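Local coordinates for Dye type peroxidase A (Streptomyces lividans 1326, PDB 6GZW), which probably uses its heme to reduce hydrogen peroxide while oxidising dyes and other organic substrates, at residues Arg338-Asp341 against Arg342-Leu346; Met228-Asp231 against Asp232-Glu235; Ala213-Asn217 against Gly218-Val222; Gly89-Phe92 against Phe93-Gly97; Ala141-Ala144 against Ile145-Ala149. All blocks are in the same frame, centred on the assembly; numbering follows the deposited sequence.

Interaction 1. Residues Arg338-Asp341 against Arg342-Leu346; sequences RKLD and RGDAL. With HEM (protoporphyrin IX containing Fe), chain C.
Leu-340 and Asp-344 lie side by side where helix 333-343 runs out beside the heme, and this is the tight part of the contact. Asp-344 CB rests 3.2 Å from Leu-340 O, and Asp-344 OD2 sits 3.7 Å from Leu-340 CD2. Behind them Asp-344 N donates to Leu-340 O at 3.0 Å, from above the carbonyl plane, whereas the preceding bond, Gly-343 N to Lys-339 O, is weak at 3.4 Å. With CG anti to the backbone N (chi1 -172°), the Asp-344 carboxylate runs alongside the leucine and can serve two partners: OD1 accepts from Leu-346 N at 2.9 Å in an Asx turn, met from above the carboxylate plane, and OD2 is hydrogen-bonded to His-285 ND1. Leu-340 CD1 and Leu-346 CD2 both reach the porphyrin, the latter at 3.5 Å from HEM C3B. The outer side is looser. There Arg-342 runs out to solvent, a water links Arg-338 O to Arg-342 N, and the Asp-341 carboxylate is held by Ser-113 and Ser-114. Replacing Asp-344 by an alanine would probably leave His-285 ND1 without its acceptor and Leu-346 N without its Asx-turn partner. An aspartate bound to a histidine next to the heme is consistent with the proximal Asp-His pair of heme peroxidases, where the aspartate is thought to influence the imidazole; His-285 is probably the proximal ligand here.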
# COMPACT_ATOMS: atom_id res chain seq x y z
N ARG A 338 -22.52 4.34 20.20
CA ARG A 338 -23.13 3.91 21.49
C ARG A 338 -24.06 2.75 21.23
O ARG A 338 -24.07 1.78 21.99
CB ARG A 338 -23.90 5.04 22.14
CG ARG A 338 -23.05 6.07 22.84
CD ARG A 338 -23.96 6.97 23.67
NE ARG A 338 -23.23 8.03 24.38
CZ ARG A 338 -22.47 7.85 25.45
NH1 ARG A 338 -22.26 6.63 25.95
NH2 ARG A 338 -21.88 8.90 26.02
N LYS A 339 -24.84 2.85 20.16
CA LYS A 339 -25.75 1.78 19.76
C LYS A 339 -25.03 0.55 19.25
O LYS A 339 -25.45 -0.57 19.54
CB LYS A 339 -26.66 2.25 18.65
CG LYS A 339 -27.67 1.20 18.23
CD LYS A 339 -28.86 1.84 17.56
CE LYS A 339 -29.73 2.56 18.56
NZ LYS A 339 -30.71 3.37 17.82
N LEU A 340 -23.97 0.74 18.45
CA LEU A 340 -23.26 -0.44 17.92
C LEU A 340 -22.50 -1.24 18.98
O LEU A 340 -22.36 -2.48 18.86
CB LEU A 340 -22.27 -0.03 16.83
CG LEU A 340 -22.76 0.78 15.64
CD1 LEU A 340 -21.67 0.87 14.60
CD2 LEU A 340 -24.05 0.23 15.05
N ASP A 341 -22.00 -0.51 19.97
CA ASP A 341 -21.01 -1.00 20.94
C ASP A 341 -21.24 -2.47 21.34
O ASP A 341 -20.40 -3.35 21.03
CB ASP A 341 -21.00 -0.05 22.15
CG ASP A 341 -19.99 -0.45 23.20
OD1 ASP A 341 -18.84 -0.70 22.83
OD2 ASP A 341 -20.36 -0.50 24.39
N ARG A 342 -22.40 -2.74 21.95
CA ARG A 342 -22.88 -4.10 22.23
C ARG A 342 -24.03 -4.57 21.33
O ARG A 342 -24.23 -5.80 21.18
CB ARG A 342 -23.35 -4.18 23.71
CG ARG A 342 -22.25 -3.96 24.74
CD ARG A 342 -22.67 -4.43 26.14
NE ARG A 342 -23.58 -3.50 26.83
CZ ARG A 342 -23.24 -2.63 27.79
NH1 ARG A 342 -21.99 -2.50 28.25
NH2 ARG A 342 -24.21 -1.86 28.33
N GLY A 343 -24.81 -3.64 20.79
CA GLY A 343 -25.98 -3.98 19.99
C GLY A 343 -25.76 -4.54 18.59
O GLY A 343 -26.64 -5.20 18.05
N ASP A 344 -24.60 -4.29 17.99
CA ASP A 344 -24.38 -4.59 16.57
C ASP A 344 -23.89 -6.03 16.42
O ASP A 344 -22.95 -6.44 17.08
CB ASP A 344 -23.32 -3.62 16.05
CG ASP A 344 -23.13 -3.69 14.56
OD1 ASP A 344 -23.76 -4.51 13.85
OD2 ASP A 344 -22.32 -2.86 14.07
N ALA A 345 -24.53 -6.81 15.55
CA ALA A 345 -24.01 -8.14 15.20
C ALA A 345 -22.56 -8.08 14.74
O ALA A 345 -21.79 -9.01 15.01
CB ALA A 345 -24.87 -8.79 14.14
N LEU A 346 -22.17 -6.98 14.10
CA LEU A 346 -20.79 -6.87 13.56
C LEU A 346 -19.73 -6.76 14.66
O LEU A 346 -18.57 -7.09 14.42
CB LEU A 346 -20.69 -5.67 12.64
CG LEU A 346 -19.33 -5.37 11.98
CD1 LEU A 346 -18.96 -6.51 11.08
CD2 LEU A 346 -19.35 -4.03 11.25
CHA HEM C . -23.16 0.90 6.48
CHB HEM C . -19.51 -2.21 7.10
CHC HEM C . -18.10 0.32 11.01
CHD HEM C . -21.73 3.41 10.37
C1A HEM C . -22.30 -0.15 6.32
C2A HEM C . -22.44 -1.15 5.31
C3A HEM C . -21.42 -2.02 5.50
C4A HEM C . -20.64 -1.56 6.62
CMA HEM C . -21.08 -3.25 4.68
CAA HEM C . -23.53 -1.26 4.25
CBA HEM C . -23.26 -0.56 2.92
CGA HEM C . -23.26 0.92 3.06
O1A HEM C . -24.32 1.60 3.06
O2A HEM C . -22.17 1.53 3.21
C1B HEM C . -18.78 -1.77 8.23
C2B HEM C . -17.58 -2.38 8.70
C3B HEM C . -17.16 -1.70 9.80
C4B HEM C . -18.16 -0.60 9.99
CMB HEM C . -16.94 -3.59 8.11
CAB HEM C . -15.94 -1.87 10.61
CBB HEM C . -14.81 -2.40 10.15
C1C HEM C . -18.98 1.35 11.21
C2C HEM C . -18.89 2.29 12.28
C3C HEM C . -19.95 3.17 12.10
C4C HEM C . -20.65 2.77 10.91
CMC HEM C . -17.90 2.32 13.39
CAC HEM C . -20.39 4.30 12.95
CBC HEM C . -20.14 4.50 14.25
C1D HEM C . -22.35 2.96 9.20
C2D HEM C . -23.48 3.72 8.63
C3D HEM C . -23.89 3.03 7.54
C4D HEM C . -22.99 1.84 7.47
CMD HEM C . -24.04 5.05 9.13
CAD HEM C . -25.03 3.42 6.62
CBD HEM C . -26.39 2.97 7.16
CGD HEM C . -27.49 3.44 6.26
O1D HEM C . -27.94 2.68 5.36
O2D HEM C . -27.94 4.59 6.40
NA HEM C . -21.26 -0.46 7.17
NB HEM C . -19.09 -0.75 9.03
NC HEM C . -20.06 1.61 10.44
ND HEM C . -22.15 1.80 8.54
FE HEM C . -20.69 0.55 8.79
O HOH W 1 -24.46 -0.94 22.53
O HOH W 2 -19.48 1.69 7.71

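Interaction 2. Residues Met228-Asp231 against Asp232-Glu235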
# COMPACT_ATOMS: atom_id res chain seq x y z
N MET A 228 -10.20 -6.00 11.60
CA MET A 228 -11.18 -7.02 11.29
C MET A 228 -10.69 -8.37 11.78
O MET A 228 -9.60 -8.77 11.47
CB MET A 228 -11.47 -7.07 9.80
CG MET A 228 -12.21 -5.85 9.28
SD MET A 228 -12.12 -5.74 7.49
CE MET A 228 -13.48 -4.63 7.21
N LEU A 229 -11.52 -9.09 12.52
CA LEU A 229 -11.16 -10.41 13.03
C LEU A 229 -11.45 -11.41 11.91
O LEU A 229 -12.34 -12.25 12.00
CB LEU A 229 -11.96 -10.75 14.32
CG LEU A 229 -11.74 -9.75 15.47
CD1 LEU A 229 -12.42 -10.24 16.73
CD2 LEU A 229 -10.28 -9.48 15.76
N LEU A 230 -10.58 -11.36 10.90
CA LEU A 230 -10.78 -12.13 9.68
C LEU A 230 -10.72 -13.64 9.91
O LEU A 230 -11.42 -14.41 9.23
CB LEU A 230 -9.74 -11.71 8.63
CG LEU A 230 -9.84 -10.27 8.11
CD1 LEU A 230 -8.72 -10.02 7.13
CD2 LEU A 230 -11.20 -9.98 7.45
N ASP A 231 -9.91 -14.07 10.89
CA ASP A 231 -9.80 -15.51 11.21
C ASP A 231 -11.17 -16.04 11.65
O ASP A 231 -11.54 -17.15 11.28
CB ASP A 231 -8.74 -15.79 12.29
CG ASP A 231 -7.31 -15.64 11.79
OD1 ASP A 231 -7.10 -15.59 10.56
OD2 ASP A 231 -6.39 -15.56 12.63
N ASP A 232 -11.93 -15.26 12.42
CA ASP A 232 -13.26 -15.70 12.83
C ASP A 232 -14.28 -15.41 11.75
O ASP A 232 -15.16 -16.22 11.48
CB ASP A 232 -13.70 -14.99 14.11
CG ASP A 232 -12.78 -15.25 15.28
OD1 ASP A 232 -12.26 -16.36 15.44
OD2 ASP A 232 -12.54 -14.29 16.03
N TRP A 233 -14.19 -14.23 11.13
CA TRP A 233 -15.17 -13.83 10.09
C TRP A 233 -15.25 -14.83 8.93
O TRP A 233 -16.32 -15.17 8.44
CB TRP A 233 -14.80 -12.44 9.56
CG TRP A 233 -15.62 -11.97 8.42
CD1 TRP A 233 -15.24 -11.87 7.11
CD2 TRP A 233 -16.98 -11.52 8.48
NE1 TRP A 233 -16.28 -11.37 6.35
CE2 TRP A 233 -17.36 -11.15 7.16
CE3 TRP A 233 -17.90 -11.36 9.52
CZ2 TRP A 233 -18.64 -10.68 6.84
CZ3 TRP A 233 -19.22 -10.87 9.18
CH2 TRP A 233 -19.54 -10.53 7.86
N GLU A 234 -14.08 -15.28 8.49
CA GLU A 234 -13.99 -16.15 7.31
C GLU A 234 -14.30 -17.59 7.61
O GLU A 234 -14.29 -18.42 6.71
CB GLU A 234 -12.61 -15.96 6.64
CG GLU A 234 -12.50 -14.54 6.12
CD GLU A 234 -11.13 -14.09 5.68
OE1 GLU A 234 -10.17 -14.88 5.76
OE2 GLU A 234 -11.01 -12.91 5.25
N GLU A 235 -14.66 -17.89 8.86
CA GLU A 235 -15.21 -19.21 9.18
C GLU A 235 -16.74 -19.22 9.19
O GLU A 235 -17.35 -20.24 9.48
CB GLU A 235 -14.64 -19.69 10.53
CG GLU A 235 -13.14 -19.99 10.46
CD GLU A 235 -12.79 -21.24 9.67
OE1 GLU A 235 -13.43 -22.29 9.84
OE2 GLU A 235 -11.85 -21.19 8.85
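Leu-230 points CG anti to its carbonyl carbon (chi1 -65°), and Glu-234, one turn on, takes the same first torsion and then runs extended (chi2 168°), which carries its carboxylate obliquely across the leucine. Glu-234 OE2 comes to 3.7 Å from Leu-230 CD2 and 3.8 Å from Leu-230 CB, so aliphatic carbon flanks one oxygen while OE1 forms a salt bridge with Arg-143 of the second subunit. Trp-233 instead swings CG away from the backbone N (chi1 174°). Its indole only grazes Leu-230, CD1 lying 4.5 Å from Leu-230 CD2, and NE1 is hydrogen-bonded to Met-179 O. Leu-229, the N-cap residue and centre of an inverse gamma turn, supplies the first helical acceptor: Trp-233 N meets Leu-229 O in the carbonyl plane at 2.8 Å, and Glu-234 N follows with Leu-230 O at 2.9 Å. Asp-231 and Glu-235 also turn outward, forming salt bridges with Arg-143 and Arg-147 of the second subunit, respectively. The short helix 230-233 follows directly on strand 219-228; Met-228, at the strand's end, touches the heme, and helix 135-149 of the partner subunit faces the acidic surface of the helix.

Interaction 3. Residues Ala213-Asn217 against Gly218-Val222; sequences AWMAN and GSYVV
Met-215 lays its terminal methyl over one face of the Tyr-220 ring. CE stands 3.7 Å above the ring plane, displaced toward the rim and nearest to CZ, and makes a CH-pi contact 4.0 Å from the ring centroid. The sulfur approaches more obliquely, SD lying 5.3 Å from the Tyr-220 centroid, so the pair is also a Met-aromatic contact. Bends at chi2 (-63°) and chi3 (-67°) fold the methionine back on itself, which brings CE against the ring while CG stays closer to its own backbone, 3.6 Å from Tyr-220 OH. Met-215 CG also lies over a face of the Trp-214 indole, so different parts of the methionine meet two rings, CG the indole and CE the phenol. CE further touches Ser-219 O at 3.6 Å, and it can slip past the main chain here because Gly-218 carries no side chain: a CB would fall 2.7 Å from Met-215 CE. The backbone reverses in a type II beta turn from Met-215 to Gly-218, closed by Gly-218 N donating to Met-215 O at 2.8 Å; Asn-217 takes the positive phi (65°) that such a turn needs at its third position. With a serine in place of Tyr-220, the methionine methyl would probably lose the ring it rests on, opening a gap beside Pro-103 and Ala-105. Trp-214, Met-215 and Tyr-220 all pack on Ala-359 of strand 350-360. The whole is a tight turn leading into strand 219-228, an inner strand of the antiparallel sheet of the ferredoxin-like alpha+beta fold of dye-decolourising peroxidases.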
# COMPACT_ATOMS: atom_id res chain seq x y z
N ALA A 213 -16.29 30.60 15.42
CA ALA A 213 -16.33 31.08 14.04
C ALA A 213 -15.18 30.54 13.19
O ALA A 213 -15.36 30.36 12.00
CB ALA A 213 -16.33 32.61 14.02
N TRP A 214 -14.02 30.24 13.80
CA TRP A 214 -12.89 29.71 13.02
C TRP A 214 -13.21 28.37 12.34
O TRP A 214 -12.53 27.99 11.39
CB TRP A 214 -11.61 29.59 13.88
CG TRP A 214 -11.58 28.49 14.86
CD1 TRP A 214 -11.93 28.54 16.17
CD2 TRP A 214 -11.14 27.14 14.62
NE1 TRP A 214 -11.76 27.32 16.77
CE2 TRP A 214 -11.27 26.44 15.84
CE3 TRP A 214 -10.65 26.46 13.50
CZ2 TRP A 214 -10.95 25.09 15.96
CZ3 TRP A 214 -10.31 25.12 13.63
CH2 TRP A 214 -10.46 24.46 14.84
N MET A 215 -14.22 27.65 12.83
CA MET A 215 -14.66 26.39 12.21
C MET A 215 -15.70 26.50 11.09
O MET A 215 -16.17 25.47 10.58
CB MET A 215 -15.13 25.41 13.29
CG MET A 215 -14.01 24.55 13.87
SD MET A 215 -13.22 23.46 12.67
CE MET A 215 -14.58 22.34 12.30
N ALA A 216 -16.07 27.72 10.69
CA ALA A 216 -17.04 27.93 9.62
C ALA A 216 -16.75 27.14 8.33
O ALA A 216 -15.61 27.14 7.86
CB ALA A 216 -17.19 29.42 9.31
N ASN A 217 -17.75 26.41 7.83
CA ASN A 217 -17.61 25.52 6.68
C ASN A 217 -16.67 24.31 6.92
O ASN A 217 -16.32 23.62 5.97
CB ASN A 217 -17.20 26.29 5.45
CG ASN A 217 -18.09 27.49 5.21
OD1 ASN A 217 -19.32 27.36 5.25
ND2 ASN A 217 -17.50 28.67 5.00
N GLY A 218 -16.29 24.07 8.16
CA GLY A 218 -15.48 22.92 8.53
C GLY A 218 -16.30 21.68 8.83
O GLY A 218 -17.53 21.68 8.71
N SER A 219 -15.62 20.61 9.21
CA SER A 219 -16.30 19.37 9.61
C SER A 219 -15.48 18.70 10.71
O SER A 219 -14.30 19.01 10.84
CB SER A 219 -16.46 18.44 8.42
OG SER A 219 -17.28 17.33 8.74
N TYR A 220 -16.10 17.82 11.49
CA TYR A 220 -15.43 17.06 12.54
C TYR A 220 -15.21 15.65 11.98
O TYR A 220 -16.14 15.02 11.49
CB TYR A 220 -16.21 17.03 13.86
CG TYR A 220 -16.23 18.42 14.44
CD1 TYR A 220 -15.16 18.88 15.20
CD2 TYR A 220 -17.24 19.30 14.13
CE1 TYR A 220 -15.11 20.18 15.66
CE2 TYR A 220 -17.21 20.61 14.60
CZ TYR A 220 -16.15 21.03 15.37
OH TYR A 220 -16.07 22.30 15.85
N VAL A 221 -13.96 15.18 12.05
CA VAL A 221 -13.60 13.82 11.63
C VAL A 221 -13.38 12.94 12.86
O VAL A 221 -12.75 13.37 13.84
CB VAL A 221 -12.39 13.83 10.66
CG1 VAL A 221 -11.12 14.31 11.32
CG2 VAL A 221 -12.17 12.46 10.03
N VAL A 222 -13.92 11.73 12.82
CA VAL A 222 -13.57 10.68 13.76
C VAL A 222 -12.89 9.60 12.95
O VAL A 222 -13.48 9.10 11.98
CB VAL A 222 -14.79 10.13 14.52
CG1 VAL A 222 -14.43 8.91 15.35
CG2 VAL A 222 -15.40 11.25 15.37

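Interaction 4. Residues Gly89-Phe92 against Phe93-Gly97; sequences GHSF and FGRTG
Phe-92 sends its ring edge onto the face of Phe-93 in a T-shaped pair, centroids 5.5 Å apart and planes at 78°, with Phe-92 CD2 over the centre of the Phe-93 ring. Thr-96 CG2 lies over one face of the Phe-92 ring, 4.1 Å from its centroid, in a CH-pi contact. At the edge of the Phe-93 ring are two carbonyls: His-90 O in plane, and Gly-89 O 3.2 Å from CE1. Thr-96 holds OG1 between its backbone N and carbonyl carbon (chi1 51°), from where it donates to Phe-92 O at 2.8 Å. This is a firm bond at the end of a turn where two backbone bonds are weak: Phe-93 N to His-90 O is 3.5 Å and Arg-95 N to Phe-92 O is 3.2 Å. A water bridges His-90 O and Gly-94 N. On the outer side Arg-95 NH1 comes within 3.5 Å of Ser-91 CB, and both side chains bind Asp-125 OD1, the arginine by a salt bridge and Ser-91 OG by a hydrogen bond. Helix 90-95 directly follows strand 83-89; Phe-92 and Thr-96 press on Leu-37 of strand 29-37, while Phe-92 and Phe-93 also meet Leu-375 and Leu-374 of helix 372-375.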
# COMPACT_ATOMS: atom_id res chain seq x y z
N GLY A 89 -6.67 18.58 17.07
CA GLY A 89 -7.22 17.74 18.13
C GLY A 89 -7.49 18.59 19.36
O GLY A 89 -7.02 19.73 19.46
N HIS A 90 -8.22 17.99 20.30
CA HIS A 90 -8.52 18.59 21.60
C HIS A 90 -7.26 19.12 22.29
O HIS A 90 -7.26 20.28 22.77
CB HIS A 90 -9.24 17.56 22.48
CG HIS A 90 -9.68 18.07 23.81
ND1 HIS A 90 -8.84 18.13 24.90
CD2 HIS A 90 -10.90 18.47 24.25
CE1 HIS A 90 -9.52 18.58 25.95
NE2 HIS A 90 -10.77 18.79 25.58
N SER A 91 -6.18 18.33 22.27
CA SER A 91 -4.94 18.69 22.97
C SER A 91 -4.26 19.93 22.40
O SER A 91 -3.55 20.62 23.11
CB SER A 91 -3.98 17.50 22.97
OG SER A 91 -3.73 17.07 21.64
N PHE A 92 -4.46 20.22 21.12
CA PHE A 92 -3.81 21.37 20.48
C PHE A 92 -4.01 22.70 21.22
O PHE A 92 -3.07 23.53 21.30
CB PHE A 92 -4.35 21.51 19.06
CG PHE A 92 -3.75 22.64 18.27
CD1 PHE A 92 -2.55 22.46 17.57
CD2 PHE A 92 -4.38 23.89 18.20
CE1 PHE A 92 -2.00 23.51 16.83
CE2 PHE A 92 -3.82 24.92 17.47
CZ PHE A 92 -2.63 24.74 16.79
N PHE A 93 -5.21 22.90 21.75
CA PHE A 93 -5.66 24.23 22.20
C PHE A 93 -4.99 24.62 23.53
O PHE A 93 -4.58 25.77 23.71
CB PHE A 93 -7.22 24.25 22.22
CG PHE A 93 -7.81 24.07 20.84
CD1 PHE A 93 -7.96 22.78 20.30
CD2 PHE A 93 -8.08 25.15 20.03
CE1 PHE A 93 -8.42 22.60 19.02
CE2 PHE A 93 -8.57 24.99 18.74
CZ PHE A 93 -8.72 23.69 18.21
N GLY A 94 -4.81 23.65 24.43
CA GLY A 94 -4.05 23.85 25.67
C GLY A 94 -2.53 24.03 25.49
O GLY A 94 -1.84 24.48 26.43
N ARG A 95 -1.99 23.63 24.33
CA ARG A 95 -0.58 23.83 24.00
C ARG A 95 -0.27 25.19 23.35
O ARG A 95 0.89 25.59 23.27
CB ARG A 95 -0.05 22.65 23.13
CG ARG A 95 0.46 21.50 24.00
CD ARG A 95 0.18 20.12 23.44
NE ARG A 95 0.33 19.12 24.51
CZ ARG A 95 -0.01 17.83 24.44
NH1 ARG A 95 -0.50 17.30 23.33
NH2 ARG A 95 0.17 17.06 25.51
N THR A 96 -1.31 25.92 22.94
CA THR A 96 -1.15 27.13 22.15
C THR A 96 -1.84 28.37 22.74
O THR A 96 -1.89 29.40 22.08
CB THR A 96 -1.67 26.90 20.72
OG1 THR A 96 -3.00 26.33 20.78
CG2 THR A 96 -0.73 25.94 19.97
N GLY A 97 -2.35 28.28 23.97
CA GLY A 97 -3.12 29.36 24.60
C GLY A 97 -4.45 29.62 23.90
O GLY A 97 -4.94 30.74 23.90
O HOH W 3 -6.56 21.54 25.03

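Interaction 5. Residues Ala141-Ala144 against Ile145-Ala149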
# COMPACT_ATOMS: atom_id res chain seq x y z
N ALA A 141 3.95 13.20 -1.04
CA ALA A 141 3.21 14.14 -0.22
C ALA A 141 3.34 13.88 1.29
O ALA A 141 3.55 14.80 2.09
CB ALA A 141 1.76 14.16 -0.64
N LEU A 142 3.24 12.63 1.71
CA LEU A 142 3.48 12.29 3.12
C LEU A 142 4.84 12.77 3.61
O LEU A 142 4.96 13.40 4.66
CB LEU A 142 3.39 10.77 3.34
CG LEU A 142 3.79 10.24 4.72
CD1 LEU A 142 2.92 10.80 5.85
CD2 LEU A 142 3.80 8.73 4.73
N ARG A 143 5.86 12.46 2.84
CA ARG A 143 7.20 12.83 3.21
C ARG A 143 7.38 14.35 3.24
O ARG A 143 8.03 14.90 4.14
CB ARG A 143 8.17 12.17 2.23
CG ARG A 143 9.66 12.39 2.51
CD ARG A 143 10.09 12.00 3.92
NE ARG A 143 11.54 12.13 4.11
CZ ARG A 143 12.21 11.90 5.24
NH1 ARG A 143 11.60 11.56 6.36
NH2 ARG A 143 13.53 12.03 5.24
N ALA A 144 6.77 15.05 2.28
CA ALA A 144 6.90 16.51 2.25
C ALA A 144 6.20 17.17 3.43
O ALA A 144 6.76 18.08 4.07
CB ALA A 144 6.40 17.04 0.93
N ILE A 145 5.00 16.70 3.74
CA ILE A 145 4.27 17.20 4.90
C ILE A 145 5.05 16.89 6.17
O ILE A 145 5.26 17.75 7.03
CB ILE A 145 2.85 16.62 4.90
CG1 ILE A 145 2.03 17.23 3.73
CG2 ILE A 145 2.15 16.73 6.25
CD1 ILE A 145 1.71 18.70 3.87
N GLN A 146 5.54 15.66 6.30
CA GLN A 146 6.28 15.30 7.50
C GLN A 146 7.57 16.10 7.69
O GLN A 146 7.88 16.50 8.81
CB GLN A 146 6.54 13.80 7.55
CG GLN A 146 7.43 13.31 8.70
CD GLN A 146 8.83 12.98 8.23
OE1 GLN A 146 9.03 12.60 7.07
NE2 GLN A 146 9.80 13.13 9.11
N ARG A 147 8.29 16.34 6.60
CA ARG A 147 9.50 17.17 6.62
C ARG A 147 9.23 18.66 6.86
O ARG A 147 10.10 19.36 7.42
CB ARG A 147 10.30 16.95 5.34
CG ARG A 147 10.92 15.58 5.24
CD ARG A 147 12.21 15.50 6.02
NE ARG A 147 13.31 16.11 5.29
CZ ARG A 147 14.55 16.21 5.75
NH1 ARG A 147 14.86 15.75 6.97
NH2 ARG A 147 15.50 16.78 5.01
N ASP A 148 8.06 19.16 6.46
CA ASP A 148 7.64 20.53 6.84
C ASP A 148 7.48 20.72 8.34
O ASP A 148 7.63 21.85 8.85
CB ASP A 148 6.30 20.92 6.24
CG ASP A 148 6.36 21.33 4.80
OD1 ASP A 148 7.44 21.63 4.26
OD2 ASP A 148 5.27 21.40 4.20
N ALA A 149 7.14 19.65 9.06
CA ALA A 149 6.99 19.73 10.53
C ALA A 149 8.28 20.21 11.21
O ALA A 149 8.22 20.97 12.16
CB ALA A 149 6.52 18.42 11.11
O HOH W 4 12.53 12.07 9.15
O HOH W 5 8.77 19.68 3.10
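Arg-143, Gln-146 and Arg-147 line one face of helix 135-149, a regular alpha helix packed on the antiparallel sheet of a ferredoxin-like half of the fold. The backbone bonds run from each residue to the fourth one back, Ile-145 N to Ala-141 O through Asp-148 N to Ala-144 O, all at 2.9 Å. Among side chains, Arg-143 NH1 donates to Gln-146 OE1 at 2.9 Å, on a lone pair in the amide plane, although the oxygen lies 30° out of the guanidinium plane. A water joins the same NH1 to Gln-146 NE2, so the amide is fixed at both ends. The Arg-147 chain, bent at chi2 and chi3, lays CD over the centre of the Arg-143 guanidinium, 3.7 Å from CZ, and the two guanidinium planes are only 12° apart. The gathered charges are met by acids of the second subunit, Glu-234 and Asp-231 for Arg-143 and Glu-235 for Arg-147. Apolar packing joins the helix to its own sheet, Leu-142 on Ile-130 and Ile-145 on Val-128. Asp-148 OD2 binds Thr-56 of helix 43-61, while a water donates both to Asp-148 OD1, at 2.6 Å, and to Ala-144 O.

Along the chain from the N terminus come interaction 4, interaction 5, interaction 3, interaction 2 and interaction 1, strictly in series; each is local, a turn, a helix end or consecutive turns of one helix, so none closes a long loop, nests in or crosses another. The first two belong to the N-terminal half of the peroxidase and the other three to the C-terminal half. Interactions 4 and 3 join the two halves directly, Trp-214 CZ2 packing on Phe-93 CZ at 3.5 Å. Strand 219-228 then leads from the turn of interaction 3 to interaction 2, which with interaction 1 borders the heme. Within one chain interactions 2 and 5 stay about 21 Å apart at nearest atoms, yet they pair across the dimer interface.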